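Farnesyl pyrophosphate synthetase (PDB 5H9D) probably makes heptaprenyl diphosphate by magnesium-dependent, stepwise prenyl chain elongation, as other polyprenyl synthases of the all-alpha FPP/GGPP synthase family do. Local coordinates at residues L239-M242 with D247-L250; M242-D247 with I277-A282; E253-D258 with K262-C267. All blocks are in the same frame, centred on the assembly; numbering follows the deposited sequence.

Contact 1 of 3, residues L239-M242 with D247-L250; sequences LLEM and DFKL
M242 and K249 meet where two consecutive short helices, 236-243 and 246-253, come closest, with their CA atoms 4.8 Å apart. The backbones are near because only a tight turn separates the helices. No hydrogen bond links the two segments, and the contact is apolar. The F248 ring and the M242 side chain carry the contact. F248 CG lies anti to the backbone N (chi1 -172°), which carries the ring back across the turn toward helix 236-243. E241 covers one face of this ring with its aliphatic part. E241 CG is 3.9 Å from F248 CD2, and the two side chains cross at about a right angle. The carboxylate does not stack on the ring: the two planes are 62° apart. E241 instead turns its acid group to polar partners. OE2 is hydrogen-bonded to the S276 hydroxyl, and OE1 to the N245 side-chain amide in the turn. These bonds hold a carboxylate that is buried with the rest of its residue. M242 approaches the ring obliquely, with its CG 4.0 Å from F248 CD2. The same CG lies 4.1 Å from K249 CA, so one methylene touches both the F248 ring and the backbone of K249. K249 contributes its root here, with CB 4.4 Å from M242 CB. Its extended chain then leads its amine away from helix 236-243. The whole is a tight turn between two consecutive helices of an all-helical prenyl synthase fold. F248 continues onto C267, I270 and I271 of helix 261-272, while L239 and L240 face helix 158-183.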
ATOM      1  N   LEU A 239      20.832   2.644  16.262  1.00 65.00           N
ATOM      2  CA  LEU A 239      20.792   4.028  16.741  1.00 64.48           C
ATOM      3  C   LEU A 239      21.262   4.056  18.189  1.00 64.88           C
ATOM      4  O   LEU A 239      21.894   5.017  18.629  1.00 63.58           O
ATOM      5  CB  LEU A 239      19.367   4.585  16.661  1.00 63.45           C
ATOM      6  CG  LEU A 239      18.911   4.877  15.233  1.00 64.75           C
ATOM      7  CD1 LEU A 239      17.387   4.870  15.095  1.00 64.53           C
ATOM      8  CD2 LEU A 239      19.476   6.218  14.832  1.00 63.50           C
ATOM      9  N   LEU A 240      20.940   2.985  18.913  1.00 64.33           N
ATOM     10  CA  LEU A 240      21.298   2.862  20.308  1.00 64.67           C
ATOM     11  C   LEU A 240      22.786   2.659  20.477  1.00 65.87           C
ATOM     12  O   LEU A 240      23.416   3.314  21.288  1.00 65.90           O
ATOM     13  CB  LEU A 240      20.529   1.709  20.958  1.00 62.54           C
ATOM     14  CG  LEU A 240      19.016   1.928  21.010  1.00 62.91           C
ATOM     15  CD1 LEU A 240      18.354   0.814  21.746  1.00 61.94           C
ATOM     16  CD2 LEU A 240      18.707   3.235  21.692  1.00 62.89           C
ATOM     17  N   GLU A 241      23.360   1.758  19.704  1.00 68.61           N
ATOM     18  CA  GLU A 241      24.781   1.536  19.828  1.00 71.23           C
ATOM     19  C   GLU A 241      25.553   2.777  19.402  1.00 72.46           C
ATOM     20  O   GLU A 241      26.676   2.969  19.829  1.00 73.77           O
ATOM     21  CB  GLU A 241      25.218   0.316  19.006  1.00 73.19           C
ATOM     22  CG  GLU A 241      26.640  -0.180  19.324  1.00 74.64           C
ATOM     23  CD  GLU A 241      26.889  -0.418  20.815  1.00 75.39           C
ATOM     24  OE1 GLU A 241      28.054  -0.671  21.202  1.00 76.28           O
ATOM     25  OE2 GLU A 241      25.927  -0.350  21.609  1.00 76.84           O
ATOM     26  N   MET A 242      24.960   3.637  18.581  1.00 73.92           N
ATOM     27  CA  MET A 242      25.679   4.841  18.157  1.00 74.75           C
ATOM     28  C   MET A 242      25.819   5.851  19.299  1.00 76.64           C
ATOM     29  O   MET A 242      26.940   6.267  19.618  1.00 78.82           O
ATOM     30  CB  MET A 242      25.002   5.521  16.960  1.00 72.80           C
ATOM     31  CG  MET A 242      25.247   4.837  15.624  1.00 74.15           C
ATOM     32  SD  MET A 242      24.720   5.849  14.181  1.00 78.49           S
ATOM     33  CE  MET A 242      23.227   5.113  13.739  1.00 72.49           C
ATOM     34  N   ASP A 247      32.924   5.319  18.393  1.00 84.71           N
ATOM     35  CA  ASP A 247      33.753   4.677  17.361  1.00 85.63           C
ATOM     36  C   ASP A 247      32.811   4.120  16.296  1.00 84.70           C
ATOM     37  O   ASP A 247      33.021   4.310  15.097  1.00 83.74           O
ATOM     38  CB  ASP A 247      34.561   3.505  17.929  1.00 88.03           C
ATOM     39  CG  ASP A 247      35.504   3.922  19.017  1.00 90.60           C
ATOM     40  OD1 ASP A 247      35.548   3.231  20.065  1.00 92.73           O
ATOM     41  OD2 ASP A 247      36.200   4.937  18.820  1.00 91.62           O
ATOM     42  N   PHE A 248      31.783   3.412  16.769  1.00 83.28           N
ATOM     43  CA  PHE A 248      30.785   2.801  15.915  1.00 81.77           C
ATOM     44  C   PHE A 248      30.032   3.910  15.166  1.00 81.43           C
ATOM     45  O   PHE A 248      29.633   3.728  14.012  1.00 82.02           O
ATOM     46  CB  PHE A 248      29.817   1.972  16.769  1.00 80.51           C
ATOM     47  CG  PHE A 248      28.852   1.137  15.969  1.00 79.29           C
ATOM     48  CD1 PHE A 248      29.284  -0.001  15.299  1.00 79.59           C
ATOM     49  CD2 PHE A 248      27.512   1.494  15.880  1.00 78.37           C
ATOM     50  CE1 PHE A 248      28.392  -0.772  14.555  1.00 79.39           C
ATOM     51  CE2 PHE A 248      26.620   0.732  15.140  1.00 77.30           C
ATOM     52  CZ  PHE A 248      27.057  -0.398  14.479  1.00 77.60           C
ATOM     53  N   LYS A 249      29.844   5.056  15.812  1.00 79.14           N
ATOM     54  CA  LYS A 249      29.148   6.150  15.156  1.00 79.17           C
ATOM     55  C   LYS A 249      29.916   6.614  13.908  1.00 79.81           C
ATOM     56  O   LYS A 249      29.333   6.861  12.852  1.00 80.11           O
ATOM     57  CB  LYS A 249      28.949   7.318  16.124  1.00 77.76           C
ATOM     58  CG  LYS A 249      28.153   8.457  15.512  1.00 76.78           C
ATOM     59  CD  LYS A 249      27.823   9.531  16.521  1.00 77.10           C
ATOM     60  CE  LYS A 249      27.120  10.693  15.835  1.00 78.41           C
ATOM     61  NZ  LYS A 249      26.827  11.805  16.788  1.00 80.79           N
ATOM     62  N   LEU A 250      31.230   6.726  14.023  1.00 79.94           N
ATOM     63  CA  LEU A 250      32.039   7.147  12.888  1.00 79.69           C
ATOM     64  C   LEU A 250      32.105   5.977  11.920  1.00 78.25           C
ATOM     65  O   LEU A 250      32.216   6.153  10.709  1.00 78.17           O
ATOM     66  CB  LEU A 250      33.436   7.545  13.374  1.00 81.78           C
ATOM     67  CG  LEU A 250      33.379   8.566  14.530  1.00 82.27           C
ATOM     68  CD1 LEU A 250      34.601   8.436  15.453  1.00 80.58           C
ATOM     69  CD2 LEU A 250      33.243   9.968  13.926  1.00 81.52           C
TER

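Contact 2 of 3, residues M242-D247 with I277-A282; sequences MRKNPD and IDEAKA
E279 receives two positive groups, one on each carboxylate oxygen. The shorter salt bridge runs from R243 NH1 to E279 OE1, at 3.5 Å. The second, from K244 NZ to E279 OE2, is long at 3.7 Å. Together they make a small salt-bridge network at the protein surface. The E279 oxygen comes to the edge of the R243 guanidinium, near its plane. One nitrogen meets one oxygen, and the guanidinium and carboxylate planes are turned 34° apart. K244 reaches the acid differently. Its extended chain runs past that of E279 in the opposite direction and brings the amine to the second oxygen. Reach matters because the backbones are far apart: K244 CA and E279 CA, the nearest such pair, are 11.8 Å from each other. E279 spans its part of the gap with CG anti to the backbone N (chi1 -168°) and a straight chain beyond. The two cations would probably stabilise its negative charge. Two exposed bases and a partly exposed acid, with no hydrogen bond between the segments, suggest a fairly soft electrostatic link. The bases sit where helix 236-243 ends, K244 being the first residue to leave helical angles. Just after them, N245 is the N-cap of helix 246-253. Its OD1 accepts a weak capping bond from D247 N, at 3.4 Å. The network thus ties the turn between these two helices to the start of helix 276-296. On that helix, I277 and A280 pack on V211 of helix 188-215, and A280 also touches P237 of helix 236-243.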
ATOM      1  N   MET A 242      24.960   3.637  18.581  1.00 73.92           N
ATOM      2  CA  MET A 242      25.679   4.841  18.157  1.00 74.75           C
ATOM      3  C   MET A 242      25.819   5.851  19.299  1.00 76.64           C
ATOM      4  O   MET A 242      26.940   6.267  19.618  1.00 78.82           O
ATOM      5  CB  MET A 242      25.002   5.521  16.960  1.00 72.80           C
ATOM      6  CG  MET A 242      25.247   4.837  15.624  1.00 74.15           C
ATOM      7  SD  MET A 242      24.720   5.849  14.181  1.00 78.49           S
ATOM      8  CE  MET A 242      23.227   5.113  13.739  1.00 72.49           C
ATOM      9  N   ARG A 243      24.702   6.238  19.922  1.00 75.84           N
ATOM     10  CA  ARG A 243      24.728   7.211  21.009  1.00 74.20           C
ATOM     11  C   ARG A 243      25.725   6.873  22.115  1.00 74.21           C
ATOM     12  O   ARG A 243      26.241   7.766  22.776  1.00 72.30           O
ATOM     13  CB  ARG A 243      23.336   7.372  21.621  1.00 74.49           C
ATOM     14  CG  ARG A 243      22.727   6.068  22.077  1.00 76.30           C
ATOM     15  CD  ARG A 243      21.663   6.233  23.154  1.00 78.20           C
ATOM     16  NE  ARG A 243      20.596   7.169  22.804  1.00 80.79           N
ATOM     17  CZ  ARG A 243      19.326   7.034  23.201  1.00 82.00           C
ATOM     18  NH1 ARG A 243      18.966   5.997  23.955  1.00 80.17           N
ATOM     19  NH2 ARG A 243      18.414   7.939  22.850  1.00 82.26           N
ATOM     20  N   LYS A 244      26.009   5.598  22.327  1.00 75.00           N
ATOM     21  CA  LYS A 244      26.947   5.257  23.390  1.00 77.85           C
ATOM     22  C   LYS A 244      28.297   4.714  22.925  1.00 79.16           C
ATOM     23  O   LYS A 244      29.103   4.284  23.757  1.00 79.20           O
ATOM     24  CB  LYS A 244      26.314   4.254  24.369  1.00 77.92           C
ATOM     25  CG  LYS A 244      26.123   2.837  23.854  1.00 77.78           C
ATOM     26  CD  LYS A 244      25.487   2.019  24.964  1.00 79.47           C
ATOM     27  CE  LYS A 244      24.883   0.704  24.490  1.00 78.70           C
ATOM     28  NZ  LYS A 244      23.932   0.207  25.547  1.00 78.28           N
ATOM     29  N   ASN A 245      28.554   4.752  21.617  1.00 79.27           N
ATOM     30  CA  ASN A 245      29.801   4.229  21.074  1.00 79.13           C
ATOM     31  C   ASN A 245      30.308   5.096  19.933  1.00 81.11           C
ATOM     32  O   ASN A 245      30.117   4.771  18.755  1.00 81.05           O
ATOM     33  CB  ASN A 245      29.576   2.802  20.573  1.00 77.50           C
ATOM     34  CG  ASN A 245      30.862   2.053  20.343  1.00 77.21           C
ATOM     35  OD1 ASN A 245      31.946   2.639  20.303  1.00 77.34           O
ATOM     36  ND2 ASN A 245      30.751   0.741  20.184  1.00 78.07           N
ATOM     37  N   PRO A 246      30.983   6.209  20.266  1.00 83.18           N
ATOM     38  CA  PRO A 246      31.527   7.137  19.269  1.00 83.86           C
ATOM     39  C   PRO A 246      32.423   6.530  18.184  1.00 84.57           C
ATOM     40  O   PRO A 246      32.660   7.163  17.153  1.00 86.72           O
ATOM     41  CB  PRO A 246      32.243   8.192  20.123  1.00 83.77           C
ATOM     42  CG  PRO A 246      32.540   7.484  21.403  1.00 83.34           C
ATOM     43  CD  PRO A 246      31.295   6.669  21.629  1.00 83.73           C
ATOM     44  N   ASP A 247      32.924   5.319  18.393  1.00 84.71           N
ATOM     45  CA  ASP A 247      33.753   4.677  17.361  1.00 85.63           C
ATOM     46  C   ASP A 247      32.811   4.120  16.296  1.00 84.70           C
ATOM     47  O   ASP A 247      33.021   4.310  15.097  1.00 83.74           O
ATOM     48  CB  ASP A 247      34.561   3.505  17.929  1.00 88.03           C
ATOM     49  CG  ASP A 247      35.504   3.922  19.017  1.00 90.60           C
ATOM     50  OD1 ASP A 247      35.548   3.231  20.065  1.00 92.73           O
ATOM     51  OD2 ASP A 247      36.200   4.937  18.820  1.00 91.62           O
ATOM     52  N   ILE A 277      20.997  -4.575  21.522  1.00 68.00           N
ATOM     53  CA  ILE A 277      20.006  -5.487  21.001  1.00 67.02           C
ATOM     54  C   ILE A 277      18.988  -5.671  22.103  1.00 67.91           C
ATOM     55  O   ILE A 277      17.812  -5.915  21.848  1.00 68.14           O
ATOM     56  CB  ILE A 277      20.610  -6.850  20.641  1.00 64.04           C
ATOM     57  CG1 ILE A 277      21.121  -6.809  19.215  1.00 64.14           C
ATOM     58  CG2 ILE A 277      19.563  -7.947  20.773  1.00 62.84           C
ATOM     59  CD1 ILE A 277      20.015  -6.645  18.190  1.00 63.31           C
ATOM     60  N   ASP A 278      19.442  -5.535  23.339  1.00 68.28           N
ATOM     61  CA  ASP A 278      18.543  -5.713  24.464  1.00 70.12           C
ATOM     62  C   ASP A 278      17.820  -4.434  24.847  1.00 69.51           C
ATOM     63  O   ASP A 278      16.668  -4.472  25.286  1.00 69.96           O
ATOM     64  CB  ASP A 278      19.317  -6.319  25.644  1.00 72.54           C
ATOM     65  CG  ASP A 278      19.705  -7.784  25.388  1.00 75.48           C
ATOM     66  OD1 ASP A 278      18.808  -8.661  25.509  1.00 75.83           O
ATOM     67  OD2 ASP A 278      20.888  -8.048  25.040  1.00 75.11           O
ATOM     68  N   GLU A 279      18.480  -3.296  24.668  1.00 68.57           N
ATOM     69  CA  GLU A 279      17.843  -2.038  24.979  1.00 66.61           C
ATOM     70  C   GLU A 279      16.709  -1.889  23.956  1.00 65.39           C
ATOM     71  O   GLU A 279      15.632  -1.392  24.287  1.00 65.10           O
ATOM     72  CB  GLU A 279      18.856  -0.902  24.868  1.00 68.85           C
ATOM     73  CG  GLU A 279      18.371   0.424  25.460  1.00 73.40           C
ATOM     74  CD  GLU A 279      19.324   1.593  25.179  1.00 75.83           C
ATOM     75  OE1 GLU A 279      18.916   2.772  25.349  1.00 77.12           O
ATOM     76  OE2 GLU A 279      20.483   1.331  24.792  1.00 78.35           O
ATOM     77  N   ALA A 280      16.944  -2.355  22.722  1.00 62.83           N
ATOM     78  CA  ALA A 280      15.939  -2.285  21.657  1.00 60.05           C
ATOM     79  C   ALA A 280      14.736  -3.140  22.045  1.00 59.52           C
ATOM     80  O   ALA A 280      13.597  -2.667  22.065  1.00 58.52           O
ATOM     81  CB  ALA A 280      16.523  -2.767  20.361  1.00 56.79           C
ATOM     82  N   LYS A 281      15.011  -4.401  22.352  1.00 60.20           N
ATOM     83  CA  LYS A 281      13.997  -5.347  22.781  1.00 61.07           C
ATOM     84  C   LYS A 281      13.184  -4.738  23.917  1.00 60.86           C
ATOM     85  O   LYS A 281      11.980  -4.963  24.017  1.00 60.44           O
ATOM     86  CB  LYS A 281      14.646  -6.608  23.321  1.00 62.27           C
ATOM     87  CG  LYS A 281      15.157  -7.615  22.322  1.00 64.46           C
ATOM     88  CD  LYS A 281      15.588  -8.829  23.155  1.00 67.04           C
ATOM     89  CE  LYS A 281      16.353  -9.894  22.391  1.00 68.40           C
ATOM     90  NZ  LYS A 281      17.133 -10.703  23.388  1.00 67.46           N
ATOM     91  N   ALA A 282      13.862  -3.980  24.773  1.00 60.24           N
ATOM     92  CA  ALA A 282      13.228  -3.345  25.932  1.00 61.04           C
ATOM     93  C   ALA A 282      12.158  -2.325  25.565  1.00 61.54           C
ATOM     94  O   ALA A 282      11.124  -2.187  26.239  1.00 62.02           O
ATOM     95  CB  ALA A 282      14.275  -2.683  26.785  1.00 60.03           C
TER

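Contact 3 of 3, residues E253-D258 with K262-C267; sequences EQLRRD and KEFEEC
L255 turns its CG anti to the backbone N (chi1 -160°), while F264 has CG anti to its carbonyl carbon (chi1 -87°), and the two side chains meet obliquely. The result is a CH-pi contact between the loop after helix 246-253 and helix 261-272 of this all-helical prenyl synthase. L255 CD1 sits 3.9 Å from the centroid of the F264 ring, 8° off its normal. It therefore rests almost squarely over one face. The other methyl lies on the same side of the ring, displaced outward past the CE1-CD1 bond, with L255 CD2 3.7 Å from F264 CE1. That methyl also approaches C267 SG, at 4.2 Å. E263 adds its CB to the same leucine, but its carboxylate forms a salt bridge with K251 of helix 246-253. L229 of helix 227-230 touches L255, F264 and C267, and F152 touches F264. L255 is buried, while the neighbouring arginines are exposed. The loop backbone meets the far part of the ring. R257 O lies at its edge, near the plane, and R256 O approaches obliquely, 3.8 Å from F264 CE2.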
ATOM      1  N   GLU A 253      28.992   6.482   9.994  1.00 75.10           N
ATOM      2  CA  GLU A 253      29.019   7.682   9.172  1.00 75.58           C
ATOM      3  C   GLU A 253      29.682   7.413   7.826  1.00 74.82           C
ATOM      4  O   GLU A 253      29.362   8.067   6.846  1.00 74.65           O
ATOM      5  CB  GLU A 253      29.822   8.812   9.838  1.00 78.15           C
ATOM      6  CG  GLU A 253      29.192   9.549  11.013  1.00 80.20           C
ATOM      7  CD  GLU A 253      29.942  10.847  11.328  1.00 82.86           C
ATOM      8  OE1 GLU A 253      31.136  10.963  10.948  1.00 83.77           O
ATOM      9  OE2 GLU A 253      29.344  11.750  11.962  1.00 84.11           O
ATOM     10  N   GLN A 254      30.622   6.476   7.784  1.00 75.01           N
ATOM     11  CA  GLN A 254      31.341   6.186   6.542  1.00 74.76           C
ATOM     12  C   GLN A 254      30.733   5.050   5.759  1.00 74.51           C
ATOM     13  O   GLN A 254      31.303   4.632   4.749  1.00 75.90           O
ATOM     14  CB  GLN A 254      32.799   5.787   6.817  1.00 75.38           C
ATOM     15  CG  GLN A 254      33.549   6.599   7.853  1.00 78.09           C
ATOM     16  CD  GLN A 254      33.674   8.062   7.491  1.00 78.21           C
ATOM     17  OE1 GLN A 254      34.214   8.409   6.446  1.00 79.12           O
ATOM     18  NE2 GLN A 254      33.172   8.930   8.361  1.00 79.37           N
ATOM     19  N   LEU A 255      29.582   4.554   6.197  1.00 73.86           N
ATOM     20  CA  LEU A 255      28.973   3.395   5.547  1.00 73.41           C
ATOM     21  C   LEU A 255      27.945   3.639   4.443  1.00 73.04           C
ATOM     22  O   LEU A 255      27.006   4.392   4.627  1.00 72.20           O
ATOM     23  CB  LEU A 255      28.367   2.489   6.637  1.00 72.52           C
ATOM     24  CG  LEU A 255      28.060   1.017   6.340  1.00 70.50           C
ATOM     25  CD1 LEU A 255      29.347   0.250   6.056  1.00 69.85           C
ATOM     26  CD2 LEU A 255      27.350   0.416   7.527  1.00 70.53           C
ATOM     27  N   ARG A 256      28.147   2.992   3.297  1.00 74.97           N
ATOM     28  CA  ARG A 256      27.225   3.084   2.159  1.00 78.71           C
ATOM     29  C   ARG A 256      27.300   1.877   1.248  1.00 80.10           C
ATOM     30  O   ARG A 256      28.236   1.080   1.323  1.00 79.45           O
ATOM     31  CB  ARG A 256      27.418   4.369   1.322  1.00 80.69           C
ATOM     32  CG  ARG A 256      28.816   4.994   1.303  1.00 81.09           C
ATOM     33  CD  ARG A 256      29.805   4.234   0.445  1.00 81.15           C
ATOM     34  NE  ARG A 256      31.122   4.858   0.555  1.00 82.23           N
ATOM     35  CZ  ARG A 256      32.250   4.342   0.081  1.00 80.84           C
ATOM     36  NH1 ARG A 256      32.244   3.173  -0.555  1.00 79.82           N
ATOM     37  NH2 ARG A 256      33.387   4.996   0.265  1.00 79.62           N
ATOM     38  N   ARG A 257      26.298   1.748   0.388  1.00 82.21           N
ATOM     39  CA  ARG A 257      26.207   0.614  -0.517  1.00 85.92           C
ATOM     40  C   ARG A 257      27.532   0.065  -1.071  1.00 86.95           C
ATOM     41  O   ARG A 257      27.815  -1.131  -0.965  1.00 86.33           O
ATOM     42  CB  ARG A 257      25.251   0.954  -1.663  1.00 87.90           C
ATOM     43  CG  ARG A 257      23.800   0.590  -1.363  1.00 92.52           C
ATOM     44  CD  ARG A 257      22.842   0.996  -2.493  1.00 95.14           C
ATOM     45  NE  ARG A 257      22.493   2.419  -2.472  1.00 97.35           N
ATOM     46  CZ  ARG A 257      21.723   3.003  -1.554  1.00 98.87           C
ATOM     47  NH1 ARG A 257      21.204   2.289  -0.557  1.00 99.25           N
ATOM     48  NH2 ARG A 257      21.471   4.311  -1.632  1.00 99.03           N
ATOM     49  N   ASP A 258      28.349   0.929  -1.655  1.00 87.78           N
ATOM     50  CA  ASP A 258      29.604   0.467  -2.218  1.00 88.78           C
ATOM     51  C   ASP A 258      30.683   0.105  -1.194  1.00 88.90           C
ATOM     52  O   ASP A 258      31.845  -0.084  -1.558  1.00 89.47           O
ATOM     53  CB  ASP A 258      30.144   1.497  -3.217  1.00 90.37           C
ATOM     54  CG  ASP A 258      29.892   2.936  -2.785  1.00 92.46           C
ATOM     55  OD1 ASP A 258      28.712   3.358  -2.710  1.00 93.94           O
ATOM     56  OD2 ASP A 258      30.881   3.651  -2.529  1.00 93.26           O
ATOM     57  N   LYS A 262      32.866  -6.599   4.277  1.00 93.42           N
ATOM     58  CA  LYS A 262      33.471  -6.818   5.589  1.00 93.28           C
ATOM     59  C   LYS A 262      33.286  -5.667   6.572  1.00 92.54           C
ATOM     60  O   LYS A 262      33.339  -5.869   7.790  1.00 91.72           O
ATOM     61  CB  LYS A 262      34.959  -7.142   5.446  1.00 94.39           C
ATOM     62  CG  LYS A 262      35.419  -8.274   6.366  1.00 94.94           C
ATOM     63  CD  LYS A 262      36.805  -8.784   5.968  1.00 95.67           C
ATOM     64  CE  LYS A 262      37.119 -10.131   6.613  1.00 95.82           C
ATOM     65  NZ  LYS A 262      36.144 -11.199   6.211  1.00 94.70           N
ATOM     66  N   GLU A 263      33.085  -4.455   6.064  1.00 91.53           N
ATOM     67  CA  GLU A 263      32.867  -3.337   6.971  1.00 91.27           C
ATOM     68  C   GLU A 263      31.456  -3.558   7.512  1.00 90.36           C
ATOM     69  O   GLU A 263      31.158  -3.273   8.667  1.00 89.40           O
ATOM     70  CB  GLU A 263      32.996  -1.992   6.237  1.00 91.17           C
ATOM     71  CG  GLU A 263      34.306  -1.248   6.551  1.00 91.85           C
ATOM     72  CD  GLU A 263      34.279  -0.488   7.885  1.00 92.82           C
ATOM     73  OE1 GLU A 263      35.353  -0.323   8.513  1.00 92.30           O
ATOM     74  OE2 GLU A 263      33.191  -0.030   8.301  1.00 94.07           O
ATOM     75  N   PHE A 264      30.600  -4.098   6.654  1.00 89.45           N
ATOM     76  CA  PHE A 264      29.240  -4.409   7.030  1.00 89.66           C
ATOM     77  C   PHE A 264      29.249  -5.550   8.049  1.00 91.34           C
ATOM     78  O   PHE A 264      28.704  -5.426   9.150  1.00 91.32           O
ATOM     79  CB  PHE A 264      28.457  -4.823   5.796  1.00 87.87           C
ATOM     80  CG  PHE A 264      27.844  -3.677   5.069  1.00 86.58           C
ATOM     81  CD1 PHE A 264      26.775  -2.988   5.622  1.00 85.51           C
ATOM     82  CD2 PHE A 264      28.316  -3.293   3.826  1.00 85.81           C
ATOM     83  CE1 PHE A 264      26.183  -1.935   4.946  1.00 85.27           C
ATOM     84  CE2 PHE A 264      27.727  -2.239   3.141  1.00 85.72           C
ATOM     85  CZ  PHE A 264      26.658  -1.559   3.701  1.00 85.23           C
ATOM     86  N   GLU A 265      29.857  -6.671   7.672  1.00 92.71           N
ATOM     87  CA  GLU A 265      29.944  -7.809   8.578  1.00 93.75           C
ATOM     88  C   GLU A 265      30.421  -7.308   9.937  1.00 93.26           C
ATOM     89  O   GLU A 265      29.834  -7.631  10.968  1.00 93.80           O
ATOM     90  CB  GLU A 265      30.935  -8.843   8.036  1.00 95.36           C
ATOM     91  CG  GLU A 265      30.364  -9.823   7.016  1.00 97.52           C
ATOM     92  CD  GLU A 265      29.978 -11.161   7.645  1.00 99.41           C
ATOM     93  OE1 GLU A 265      29.659 -12.107   6.885  1.00 99.39           O
ATOM     94  OE2 GLU A 265      29.993 -11.263   8.897  1.00 99.75           O
ATOM     95  N   GLU A 266      31.483  -6.505   9.931  1.00 92.47           N
ATOM     96  CA  GLU A 266      32.039  -5.967  11.164  1.00 91.31           C
ATOM     97  C   GLU A 266      30.969  -5.247  11.983  1.00 89.86           C
ATOM     98  O   GLU A 266      30.857  -5.462  13.190  1.00 88.58           O
ATOM     99  CB  GLU A 266      33.205  -5.012  10.854  1.00 92.68           C
ATOM    100  CG  GLU A 266      34.537  -5.483  11.438  1.00 94.41           C
ATOM    101  CD  GLU A 266      35.368  -4.348  12.036  1.00 95.90           C
ATOM    102  OE1 GLU A 266      34.827  -3.596  12.877  1.00 96.54           O
ATOM    103  OE2 GLU A 266      36.563  -4.217  11.672  1.00 95.95           O
ATOM    104  N   CYS A 267      30.186  -4.399  11.312  1.00 88.77           N
ATOM    105  CA  CYS A 267      29.109  -3.646  11.953  1.00 87.81           C
ATOM    106  C   CYS A 267      28.003  -4.529  12.500  1.00 86.60           C
ATOM    107  O   CYS A 267      27.657  -4.424  13.670  1.00 85.90           O
ATOM    108  CB  CYS A 267      28.498  -2.637  10.979  1.00 88.24           C
ATOM    109  SG  CYS A 267      29.391  -1.082  10.903  1.00 90.35           S
TER

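The three contacts lie together on one side of the chain's centre, their own centres about 24 to 27 Å from it. Contact 1 closes before contact 3 opens. Contact 1 and contact 2 share M242 and D247, and their centres are 7 Å apart. They also touch: L240 CD1 is 3.6 Å from E279 CB, so apolar packing lies beside the surface charges. Contact 3 has its centre 12 Å from that of contact 1. F248 CE1 meets C267 SG at 3.8 Å and joins the two. Contact 3 is nested in the chain loop closed by contact 2. Those two do not touch, with centres about 17 Å and nearest atoms about 6 Å apart.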